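Odorant-binding protein (Phormia regina, PDB 5DIC) binds fatty acids such as palmitate and, as an odorant-binding protein of the blowfly oral disk, probably solubilises and carries them. Local coordinates at residues A[48-53]-A[57-62]; A[62-67]-A[102-107]; A[68-73]-A[84-89]. One frame throughout, in Å; residues are numbered along the deposited sequence.

Interaction 1: residues A[48-53]-A[57-62]; sequences FGTCFF and GTLKDG. With PLM (palmitic acid), chain B.
The carbonyl oxygen of Phe53, near the end of helix 43-55, is gripped by two donors of Thr58, its backbone N and its hydroxyl. The amide arrives almost head-on to the carbonyl, Thr58 N to Phe53 O 2.9 Å. The hydroxyl comes from the flank, at a C=O...OG1 angle of 114° and tilted from the carbonyl plane; Leu59 N adds a weak bond to the same oxygen. In Thr58 a chi1 of 61° sets OG1 between its own backbone N and carbonyl carbon, which brings it beside the edge of the Phe53 ring. Its methyl, CG2, lies 3.9 Å from palmitate CB and also packs against Val68 of helix 66-77. The flat ring of Phe53 suits its place by offering a broad apolar face to the tail: palmitate CF sits over its centre, 3.6 Å above the plane, with Phe52 CD2 near the rim of the opposite face. Leu59, apolar and buried, rests CD2 on Thr50 CG2 at 3.9 Å, while Thr50 OG1 bonds to Lys46 O. Gly57 has positive phi (86°), where a CB would jam against the preceding carbonyl oxygen: a Schellman motif ending a helix of the PBP/GOBP fatty-acid pocket.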
loop_
_atom_site.group_PDB
_atom_site.type_symbol
_atom_site.label_atom_id
_atom_site.label_comp_id
_atom_site.label_asym_id
_atom_site.label_seq_id
_atom_site.Cartn_x
_atom_site.Cartn_y
_atom_site.Cartn_z
ATOM N N PHE A 48 0.682 -9.559 1.812
ATOM C CA PHE A 48 -0.640 -9.013 1.533
ATOM C C PHE A 48 -0.562 -7.550 1.101
ATOM O O PHE A 48 -1.181 -7.159 0.116
ATOM C CB PHE A 48 -1.540 -9.118 2.777
ATOM C CG PHE A 48 -2.839 -8.380 2.587
ATOM C CD1 PHE A 48 -2.924 -7.057 2.925
ATOM C CD2 PHE A 48 -3.933 -8.980 1.998
ATOM C CE1 PHE A 48 -4.062 -6.319 2.651
ATOM C CE2 PHE A 48 -5.076 -8.275 1.736
ATOM C CZ PHE A 48 -5.147 -6.943 2.053
ATOM N N GLY A 49 0.168 -6.746 1.855
ATOM C CA GLY A 49 0.221 -5.323 1.549
ATOM C C GLY A 49 0.861 -5.090 0.201
ATOM O O GLY A 49 0.395 -4.271 -0.569
ATOM N N THR A 50 1.959 -5.807 -0.070
ATOM C CA THR A 50 2.600 -5.717 -1.375
ATOM C C THR A 50 1.647 -6.057 -2.496
ATOM O O THR A 50 1.531 -5.329 -3.487
ATOM C CB THR A 50 3.861 -6.595 -1.368
ATOM O OG1 THR A 50 4.771 -6.137 -0.362
ATOM C CG2 THR A 50 4.587 -6.562 -2.651
ATOM N N CYS A 51 0.954 -7.178 -2.328
ATOM C CA CYS A 51 -0.072 -7.571 -3.278
ATOM C C CYS A 51 -1.116 -6.480 -3.483
ATOM O O CYS A 51 -1.516 -6.196 -4.606
ATOM C CB CYS A 51 -0.736 -8.869 -2.815
ATOM S SG CYS A 51 -2.097 -9.468 -3.797
ATOM N N PHE A 52 -1.569 -5.872 -2.382
ATOM C CA PHE A 52 -2.614 -4.878 -2.486
ATOM C C PHE A 52 -2.135 -3.739 -3.373
ATOM O O PHE A 52 -2.867 -3.273 -4.251
ATOM C CB PHE A 52 -3.024 -4.427 -1.093
ATOM C CG PHE A 52 -4.167 -3.467 -1.100
ATOM C CD1 PHE A 52 -5.473 -3.933 -1.107
ATOM C CD2 PHE A 52 -3.950 -2.111 -1.128
ATOM C CE1 PHE A 52 -6.533 -3.057 -1.144
ATOM C CE2 PHE A 52 -5.015 -1.217 -1.177
ATOM C CZ PHE A 52 -6.295 -1.716 -1.192
ATOM N N PHE A 53 -0.941 -3.238 -3.097
ATOM C CA PHE A 53 -0.400 -2.150 -3.900
ATOM C C PHE A 53 -0.132 -2.507 -5.334
ATOM O O PHE A 53 -0.252 -1.650 -6.217
ATOM C CB PHE A 53 0.802 -1.525 -3.167
ATOM C CG PHE A 53 0.366 -0.810 -1.900
ATOM C CD1 PHE A 53 -0.524 0.253 -1.956
ATOM C CD2 PHE A 53 0.789 -1.250 -0.669
ATOM C CE1 PHE A 53 -0.982 0.852 -0.801
ATOM C CE2 PHE A 53 0.358 -0.658 0.501
ATOM C CZ PHE A 53 -0.542 0.393 0.430
ATOM N N GLY A 57 -2.419 -1.054 -8.846
ATOM C CA GLY A 57 -1.665 -0.457 -9.916
ATOM C C GLY A 57 -0.568 0.487 -9.470
ATOM O O GLY A 57 0.020 1.177 -10.320
ATOM N N THR A 58 -0.225 0.516 -8.180
ATOM C CA THR A 58 0.770 1.439 -7.677
ATOM C C THR A 58 2.187 0.874 -7.557
ATOM O O THR A 58 3.133 1.635 -7.338
ATOM C CB THR A 58 0.350 2.042 -6.309
ATOM O OG1 THR A 58 0.202 1.016 -5.311
ATOM C CG2 THR A 58 -0.910 2.906 -6.455
ATOM N N LEU A 59 2.330 -0.435 -7.675
ATOM C CA LEU A 59 3.603 -1.101 -7.486
ATOM C C LEU A 59 3.714 -2.253 -8.455
ATOM O O LEU A 59 2.760 -3.002 -8.640
ATOM C CB LEU A 59 3.701 -1.635 -6.052
ATOM C CG LEU A 59 5.027 -2.250 -5.612
ATOM C CD1 LEU A 59 6.107 -1.203 -5.507
ATOM C CD2 LEU A 59 4.881 -3.004 -4.293
ATOM N N LYS A 60 4.861 -2.369 -9.112
ATOM C CA LYS A 60 5.080 -3.489 -10.031
ATOM C C LYS A 60 6.545 -3.866 -9.983
ATOM O O LYS A 60 7.406 -3.009 -10.213
ATOM C CB LYS A 60 4.668 -3.120 -11.443
ATOM C CG LYS A 60 4.923 -4.212 -12.442
ATOM C CD LYS A 60 4.461 -3.796 -13.835
ATOM C CE LYS A 60 4.624 -4.917 -14.844
ATOM N NZ LYS A 60 3.406 -5.774 -14.949
ATOM N N ASP A 61 6.848 -5.108 -9.631
ATOM C CA ASP A 61 8.267 -5.565 -9.585
ATOM C C ASP A 61 9.119 -4.679 -8.690
ATOM O O ASP A 61 10.270 -4.400 -9.001
ATOM C CB ASP A 61 8.837 -5.669 -11.000
ATOM C CG ASP A 61 8.109 -6.665 -11.849
ATOM O OD1 ASP A 61 7.446 -7.584 -11.323
ATOM O OD2 ASP A 61 8.211 -6.527 -13.084
ATOM N N GLY A 62 8.539 -4.213 -7.584
ATOM C CA GLY A 62 9.248 -3.367 -6.648
ATOM C C GLY A 62 9.389 -1.917 -7.083
ATOM O O GLY A 62 10.054 -1.154 -6.374
HETATM C C1 PLM B . -8.372 1.228 -5.541
HETATM O O1 PLM B . -7.656 2.164 -5.987
HETATM O O2 PLM B . -8.519 0.159 -6.158
HETATM C C2 PLM B . -9.055 1.310 -4.199
HETATM C C3 PLM B . -8.636 2.528 -3.388
HETATM C C4 PLM B . -7.228 2.381 -2.850
HETATM C C5 PLM B . -7.009 3.427 -1.771
HETATM C C6 PLM B . -5.545 3.554 -1.423
HETATM C C7 PLM B . -4.813 4.327 -2.497
HETATM C C8 PLM B . -3.434 4.590 -1.950
HETATM C C9 PLM B . -2.512 4.778 -3.130
HETATM C CA PLM B . -1.156 5.373 -2.783
HETATM C CB PLM B . 0.028 4.441 -2.943
HETATM C CC PLM B . 1.229 4.896 -2.119
HETATM C CD PLM B . 1.830 3.735 -1.330
HETATM C CE PLM B . 2.453 2.641 -2.218
HETATM C CF PLM B . 3.161 1.571 -1.367
HETATM C CG PLM B . 3.875 0.484 -2.157
#

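Interaction 2: residues A[62-67]-A[102-107]; sequences GVVQEA and FKIFEC. With PLM (palmitic acid), chain B.
Strand 63-64 runs past helix 97-113 with its backbone well separated from it, Val64 CA and Ile104 CA being the nearest CA pair at 8.6 Å, so branched aliphatic side chains must bridge the gap. The strand is the second arm of a small antiparallel hairpin that, in this mainly helical PBP/GOBP fold, leads into helix 66-77. Val64 and Ile104 lie side by side, pointing opposite ways, and meet methyl to methyl, Val64 CG2 to Ile104 CG2 at 3.9 Å. In Ile104, CG2 lies anti to the backbone N and the longer branch anti to the carbonyl carbon (chi1 -64°). The two branches thus serve different neighbours: CG2 also touches the end of the palmitate tail, 3.7 Å from its CG, whereas CD1 reaches out to Gly62 O at 4.0 Å. A beta-branched residue suits this place because it can face strand and ligand at once. Phe105, next on the helix, offers its CA to palmitate CF at 4.0 Å. Gly62 has positive phi, which favours glycine at the turn. Beyond the strand, Gln65 takes the N-cap position and folds its amide back, NE2 donating to Val63 O at 3.0 Å from above the carbonyl plane.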
loop_
_atom_site.group_PDB
_atom_site.type_symbol
_atom_site.label_atom_id
_atom_site.label_comp_id
_atom_site.label_asym_id
_atom_site.label_seq_id
_atom_site.Cartn_x
_atom_site.Cartn_y
_atom_site.Cartn_z
ATOM N N GLY A 62 8.539 -4.213 -7.584
ATOM C CA GLY A 62 9.248 -3.367 -6.648
ATOM C C GLY A 62 9.389 -1.917 -7.083
ATOM O O GLY A 62 10.054 -1.154 -6.374
ATOM N N VAL A 63 8.785 -1.543 -8.208
ATOM C CA VAL A 63 8.907 -0.197 -8.767
ATOM C C VAL A 63 7.569 0.524 -8.549
ATOM O O VAL A 63 6.517 0.001 -8.890
ATOM C CB VAL A 63 9.234 -0.277 -10.279
ATOM C CG1 VAL A 63 9.332 1.119 -10.876
ATOM C CG2 VAL A 63 10.509 -1.074 -10.511
ATOM N N VAL A 64 7.639 1.724 -7.995
ATOM C CA VAL A 64 6.440 2.524 -7.781
ATOM C C VAL A 64 5.937 3.095 -9.093
ATOM O O VAL A 64 6.718 3.660 -9.882
ATOM C CB VAL A 64 6.688 3.610 -6.736
ATOM C CG1 VAL A 64 5.456 4.465 -6.573
ATOM C CG2 VAL A 64 7.132 3.004 -5.409
ATOM N N GLN A 65 4.637 2.918 -9.345
ATOM C CA GLN A 65 4.009 3.390 -10.586
ATOM C C GLN A 65 3.531 4.814 -10.353
ATOM O O GLN A 65 2.464 5.042 -9.765
ATOM C CB GLN A 65 2.888 2.484 -11.013
ATOM C CG GLN A 65 3.340 1.054 -11.200
ATOM C CD GLN A 65 4.487 0.935 -12.147
ATOM O OE1 GLN A 65 4.413 1.456 -13.279
ATOM N NE2 GLN A 65 5.620 0.385 -11.676
ATOM N N GLU A 66 4.371 5.775 -10.724
ATOM C CA GLU A 66 4.218 7.131 -10.224
ATOM C C GLU A 66 2.941 7.813 -10.706
ATOM O O GLU A 66 2.301 8.520 -9.933
ATOM C CB GLU A 66 5.429 7.963 -10.622
ATOM C CG GLU A 66 6.708 7.404 -10.033
ATOM C CD GLU A 66 7.926 8.181 -10.389
ATOM O OE1 GLU A 66 7.815 9.402 -10.647
ATOM O OE2 GLU A 66 8.997 7.543 -10.405
ATOM N N ALA A 67 2.556 7.602 -11.950
ATOM C CA ALA A 67 1.363 8.239 -12.458
ATOM C C ALA A 67 0.116 7.777 -11.712
ATOM O O ALA A 67 -0.794 8.573 -11.480
ATOM C CB ALA A 67 1.215 8.003 -13.966
ATOM N N PHE A 102 6.495 -3.523 1.911
ATOM C CA PHE A 102 6.261 -3.012 3.254
ATOM C C PHE A 102 7.085 -1.754 3.546
ATOM O O PHE A 102 6.535 -0.766 4.063
ATOM C CB PHE A 102 6.609 -4.107 4.258
ATOM C CG PHE A 102 6.545 -3.657 5.684
ATOM C CD1 PHE A 102 5.362 -3.176 6.211
ATOM C CD2 PHE A 102 7.665 -3.701 6.482
ATOM C CE1 PHE A 102 5.284 -2.757 7.518
ATOM C CE2 PHE A 102 7.601 -3.281 7.787
ATOM C CZ PHE A 102 6.402 -2.813 8.314
ATOM N N LYS A 103 8.372 -1.766 3.203
ATOM C CA LYS A 103 9.224 -0.617 3.490
ATOM C C LYS A 103 8.822 0.611 2.683
ATOM O O LYS A 103 8.901 1.733 3.193
ATOM C CB LYS A 103 10.690 -0.977 3.289
ATOM C CG LYS A 103 11.231 -1.845 4.415
ATOM C CD LYS A 103 12.705 -2.139 4.225
ATOM C CE LYS A 103 13.386 -2.625 5.503
ATOM N NZ LYS A 103 14.777 -2.067 5.666
ATOM N N ILE A 104 8.413 0.420 1.433
ATOM C CA ILE A 104 7.922 1.568 0.654
ATOM C C ILE A 104 6.661 2.147 1.294
ATOM O O ILE A 104 6.535 3.363 1.470
ATOM C CB ILE A 104 7.682 1.174 -0.806
ATOM C CG1 ILE A 104 8.985 0.770 -1.490
ATOM C CG2 ILE A 104 7.042 2.328 -1.570
ATOM C CD1 ILE A 104 8.803 0.083 -2.818
ATOM N N PHE A 105 5.742 1.269 1.656
ATOM C CA PHE A 105 4.524 1.705 2.350
ATOM C C PHE A 105 4.848 2.490 3.624
ATOM O O PHE A 105 4.263 3.538 3.891
ATOM C CB PHE A 105 3.657 0.480 2.653
ATOM C CG PHE A 105 2.554 0.725 3.637
ATOM C CD1 PHE A 105 1.405 1.413 3.266
ATOM C CD2 PHE A 105 2.649 0.246 4.947
ATOM C CE1 PHE A 105 0.382 1.630 4.180
ATOM C CE2 PHE A 105 1.623 0.439 5.853
ATOM C CZ PHE A 105 0.499 1.143 5.469
ATOM N N GLU A 106 5.782 1.976 4.424
ATOM C CA GLU A 106 6.151 2.670 5.657
ATOM C C GLU A 106 6.708 4.059 5.397
ATOM O O GLU A 106 6.413 5.005 6.133
ATOM C CB GLU A 106 7.179 1.861 6.473
ATOM C CG GLU A 106 6.662 0.556 7.114
ATOM C CD GLU A 106 6.828 0.505 8.636
ATOM O OE1 GLU A 106 5.969 1.083 9.336
ATOM O OE2 GLU A 106 7.783 -0.135 9.148
ATOM N N CYS A 107 7.452 4.187 4.307
ATOM C CA CYS A 107 8.001 5.480 3.927
ATOM C C CYS A 107 6.873 6.450 3.548
ATOM O O CYS A 107 6.887 7.609 3.976
ATOM C CB CYS A 107 9.011 5.332 2.812
ATOM S SG CYS A 107 9.827 6.859 2.276
HETATM C C1 PLM B . -8.372 1.228 -5.541
HETATM O O1 PLM B . -7.656 2.164 -5.987
HETATM O O2 PLM B . -8.519 0.159 -6.158
HETATM C C2 PLM B . -9.055 1.310 -4.199
HETATM C C3 PLM B . -8.636 2.528 -3.388
HETATM C C4 PLM B . -7.228 2.381 -2.850
HETATM C C5 PLM B . -7.009 3.427 -1.771
HETATM C C6 PLM B . -5.545 3.554 -1.423
HETATM C C7 PLM B . -4.813 4.327 -2.497
HETATM C C8 PLM B . -3.434 4.590 -1.950
HETATM C C9 PLM B . -2.512 4.778 -3.130
HETATM C CA PLM B . -1.156 5.373 -2.783
HETATM C CB PLM B . 0.028 4.441 -2.943
HETATM C CC PLM B . 1.229 4.896 -2.119
HETATM C CD PLM B . 1.830 3.735 -1.330
HETATM C CE PLM B . 2.453 2.641 -2.218
HETATM C CF PLM B . 3.161 1.571 -1.367
HETATM C CG PLM B . 3.875 0.484 -2.157
#

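Interaction 3: residues A[68-73]-A[84-89]; sequences VVLEKL and AALDKC. With PLM (palmitic acid), chain B.
Leu86 of helix 79-89 carries this contact, with Val69 and Leu70 of helix 66-77 as its partners. These two consecutive helices of the PBP/GOBP fold pack on each other, and the nearest CA atoms are those of Val69 and Leu86, 8.4 Å apart. Leucine suits the place because its two methyls can part. With CG anti to the carbonyl carbon (chi1 -77°), Leu86 sends CD2 alongside Val69, 4.0 Å from Val69 CG1, and turns CD1 to Leu70, 3.9 Å from Leu70 CG. Leu86 and Val69 overlap flank to flank with their ends directed oppositely, while Leu70 crosses Leu86 at a slant and its end swings in toward the neighbouring helix. Val69 is forked between two neighbours: CG1 serves Leu86, and CG2 lies 4.1 Å from palmitate CB, so a short branched side chain joins the helix interface to the ligand pocket. Leu73, one turn on, belongs to that pocket too. Its CG and both methyls gather round a single carbon of the chain, the nearest being CD1 at 3.5 Å from palmitate CA. Cut back to an alanine, Leu73 would lose CG and both methyls, which is likely to open a gap beside the middle of the tail and leave that carbon freer to shift. Helix 66-77 also supplies the polar anchor. Lys72 stretches its chain almost fully and bends only at the last torsion (chi4 -76°), bringing its terminal nitrogen, probably a charged ammonium, to the carboxyl group: Lys72 NZ donates to palmitate O1 at 2.6 Å.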
loop_
_atom_site.group_PDB
_atom_site.type_symbol
_atom_site.label_atom_id
_atom_site.label_comp_id
_atom_site.label_asym_id
_atom_site.label_seq_id
_atom_site.Cartn_x
_atom_site.Cartn_y
_atom_site.Cartn_z
ATOM N N VAL A 68 0.075 6.503 -11.331
ATOM C CA VAL A 68 -1.065 5.974 -10.610
ATOM C C VAL A 68 -1.105 6.506 -9.185
ATOM O O VAL A 68 -2.157 6.913 -8.701
ATOM C CB VAL A 68 -1.116 4.443 -10.667
ATOM C CG1 VAL A 68 -2.285 3.931 -9.862
ATOM C CG2 VAL A 68 -1.210 3.960 -12.103
ATOM N N VAL A 69 0.054 6.552 -8.540
ATOM C CA VAL A 69 0.128 7.147 -7.209
ATOM C C VAL A 69 -0.365 8.593 -7.258
ATOM O O VAL A 69 -1.130 9.005 -6.402
ATOM C CB VAL A 69 1.560 7.032 -6.651
ATOM C CG1 VAL A 69 1.690 7.850 -5.378
ATOM C CG2 VAL A 69 1.911 5.574 -6.411
ATOM N N LEU A 70 0.136 9.366 -8.221
ATOM C CA LEU A 70 -0.333 10.736 -8.352
ATOM C C LEU A 70 -1.830 10.831 -8.610
ATOM O O LEU A 70 -2.523 11.656 -8.008
ATOM C CB LEU A 70 0.444 11.456 -9.462
ATOM C CG LEU A 70 1.885 11.795 -9.078
ATOM C CD1 LEU A 70 2.716 12.015 -10.331
ATOM C CD2 LEU A 70 1.967 13.024 -8.182
ATOM N N GLU A 71 -2.342 10.009 -9.501
ATOM C CA GLU A 71 -3.781 10.054 -9.790
ATOM C C GLU A 71 -4.609 9.820 -8.531
ATOM O O GLU A 71 -5.626 10.485 -8.310
ATOM C CB GLU A 71 -4.179 9.028 -10.839
ATOM C CG GLU A 71 -5.660 9.054 -11.247
ATOM C CD GLU A 71 -6.044 10.271 -12.060
ATOM O OE1 GLU A 71 -5.161 10.899 -12.684
ATOM O OE2 GLU A 71 -7.251 10.583 -12.092
ATOM N N LYS A 72 -4.171 8.867 -7.725
ATOM C CA LYS A 72 -4.929 8.475 -6.554
ATOM C C LYS A 72 -4.755 9.391 -5.364
ATOM O O LYS A 72 -5.685 9.553 -4.567
ATOM C CB LYS A 72 -4.681 7.030 -6.195
ATOM C CG LYS A 72 -5.189 6.069 -7.271
ATOM C CD LYS A 72 -4.978 4.617 -6.865
ATOM C CE LYS A 72 -5.375 3.673 -7.962
ATOM N NZ LYS A 72 -6.832 3.528 -8.073
ATOM N N LEU A 73 -3.568 9.975 -5.179
ATOM C CA LEU A 73 -3.275 10.731 -3.985
ATOM C C LEU A 73 -3.233 12.237 -4.174
ATOM O O LEU A 73 -3.457 12.975 -3.204
ATOM C CB LEU A 73 -1.949 10.311 -3.363
ATOM C CG LEU A 73 -1.805 8.876 -2.898
ATOM C CD1 LEU A 73 -0.444 8.715 -2.253
ATOM C CD2 LEU A 73 -2.902 8.507 -1.921
ATOM N N ALA A 84 6.860 14.943 -3.823
ATOM C CA ALA A 84 7.943 14.946 -2.867
ATOM C C ALA A 84 8.024 13.593 -2.154
ATOM O O ALA A 84 9.116 13.056 -1.933
ATOM C CB ALA A 84 7.769 16.072 -1.860
ATOM N N ALA A 85 6.880 13.012 -1.803
ATOM C CA ALA A 85 6.866 11.686 -1.167
ATOM C C ALA A 85 7.384 10.612 -2.121
ATOM O O ALA A 85 8.137 9.718 -1.719
ATOM C CB ALA A 85 5.461 11.337 -0.742
ATOM N N LEU A 86 7.021 10.715 -3.395
ATOM C CA LEU A 86 7.580 9.822 -4.398
ATOM C C LEU A 86 9.089 9.935 -4.460
ATOM O O LEU A 86 9.791 8.922 -4.495
ATOM C CB LEU A 86 6.972 10.098 -5.783
ATOM C CG LEU A 86 5.565 9.528 -5.979
ATOM C CD1 LEU A 86 4.869 10.240 -7.110
ATOM C CD2 LEU A 86 5.618 8.051 -6.227
ATOM N N ASP A 87 9.608 11.166 -4.459
ATOM C CA ASP A 87 11.042 11.339 -4.566
ATOM C C ASP A 87 11.769 10.690 -3.405
ATOM O O ASP A 87 12.873 10.154 -3.556
ATOM C CB ASP A 87 11.409 12.819 -4.602
ATOM C CG ASP A 87 11.198 13.455 -5.970
ATOM O OD1 ASP A 87 11.106 12.733 -6.984
ATOM O OD2 ASP A 87 11.165 14.700 -6.026
ATOM N N LYS A 88 11.161 10.761 -2.231
ATOM C CA LYS A 88 11.766 10.210 -1.023
ATOM C C LYS A 88 11.593 8.712 -0.828
ATOM O O LYS A 88 12.453 8.082 -0.194
ATOM C CB LYS A 88 11.208 10.951 0.171
ATOM C CG LYS A 88 11.654 12.395 0.134
ATOM C CD LYS A 88 12.187 12.914 1.450
ATOM C CE LYS A 88 11.066 13.379 2.359
ATOM N NZ LYS A 88 11.612 13.823 3.672
ATOM N N CYS A 89 10.536 8.136 -1.381
ATOM C CA CYS A 89 10.191 6.767 -1.053
ATOM C C CYS A 89 10.337 5.763 -2.162
ATOM O O CYS A 89 10.367 4.552 -1.896
ATOM C CB CYS A 89 8.755 6.729 -0.550
ATOM S SG CYS A 89 8.482 7.675 0.973
HETATM C C1 PLM B . -8.372 1.228 -5.541
HETATM O O1 PLM B . -7.656 2.164 -5.987
HETATM O O2 PLM B . -8.519 0.159 -6.158
HETATM C C2 PLM B . -9.055 1.310 -4.199
HETATM C C3 PLM B . -8.636 2.528 -3.388
HETATM C C4 PLM B . -7.228 2.381 -2.850
HETATM C C5 PLM B . -7.009 3.427 -1.771
HETATM C C6 PLM B . -5.545 3.554 -1.423
HETATM C C7 PLM B . -4.813 4.327 -2.497
HETATM C C8 PLM B . -3.434 4.590 -1.950
HETATM C C9 PLM B . -2.512 4.778 -3.130
HETATM C CA PLM B . -1.156 5.373 -2.783
HETATM C CB PLM B . 0.028 4.441 -2.943
HETATM C CC PLM B . 1.229 4.896 -2.119
HETATM C CD PLM B . 1.830 3.735 -1.330
HETATM C CE PLM B . 2.453 2.641 -2.218
HETATM C CF PLM B . 3.161 1.571 -1.367
HETATM C CG PLM B . 3.875 0.484 -2.157
#

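Overall arrangement
The three contacts follow the chain around the same bound palmitate, one of two in the structure. Interaction 1 closes before interaction 2 opens, and interaction 3 is nested in the loop that interaction 2 closes. Interactions 1 and 2 have centres about 8 Å apart, share Gly62 and are joined through the hairpin of strands 59-60 and 63-64. Interactions 2 and 3, also about 8 Å apart between centres, both use helix 66-77 and are tied by the Cys89-Cys107 disulfide. Interactions 1 and 3, centres about 14 Å apart, still touch where Thr58 packs on Val68 and Val69. The hairpin and helices 43-55, 66-77 and 97-113 thus contribute to one pocket, consistent with fatty-acid carriage.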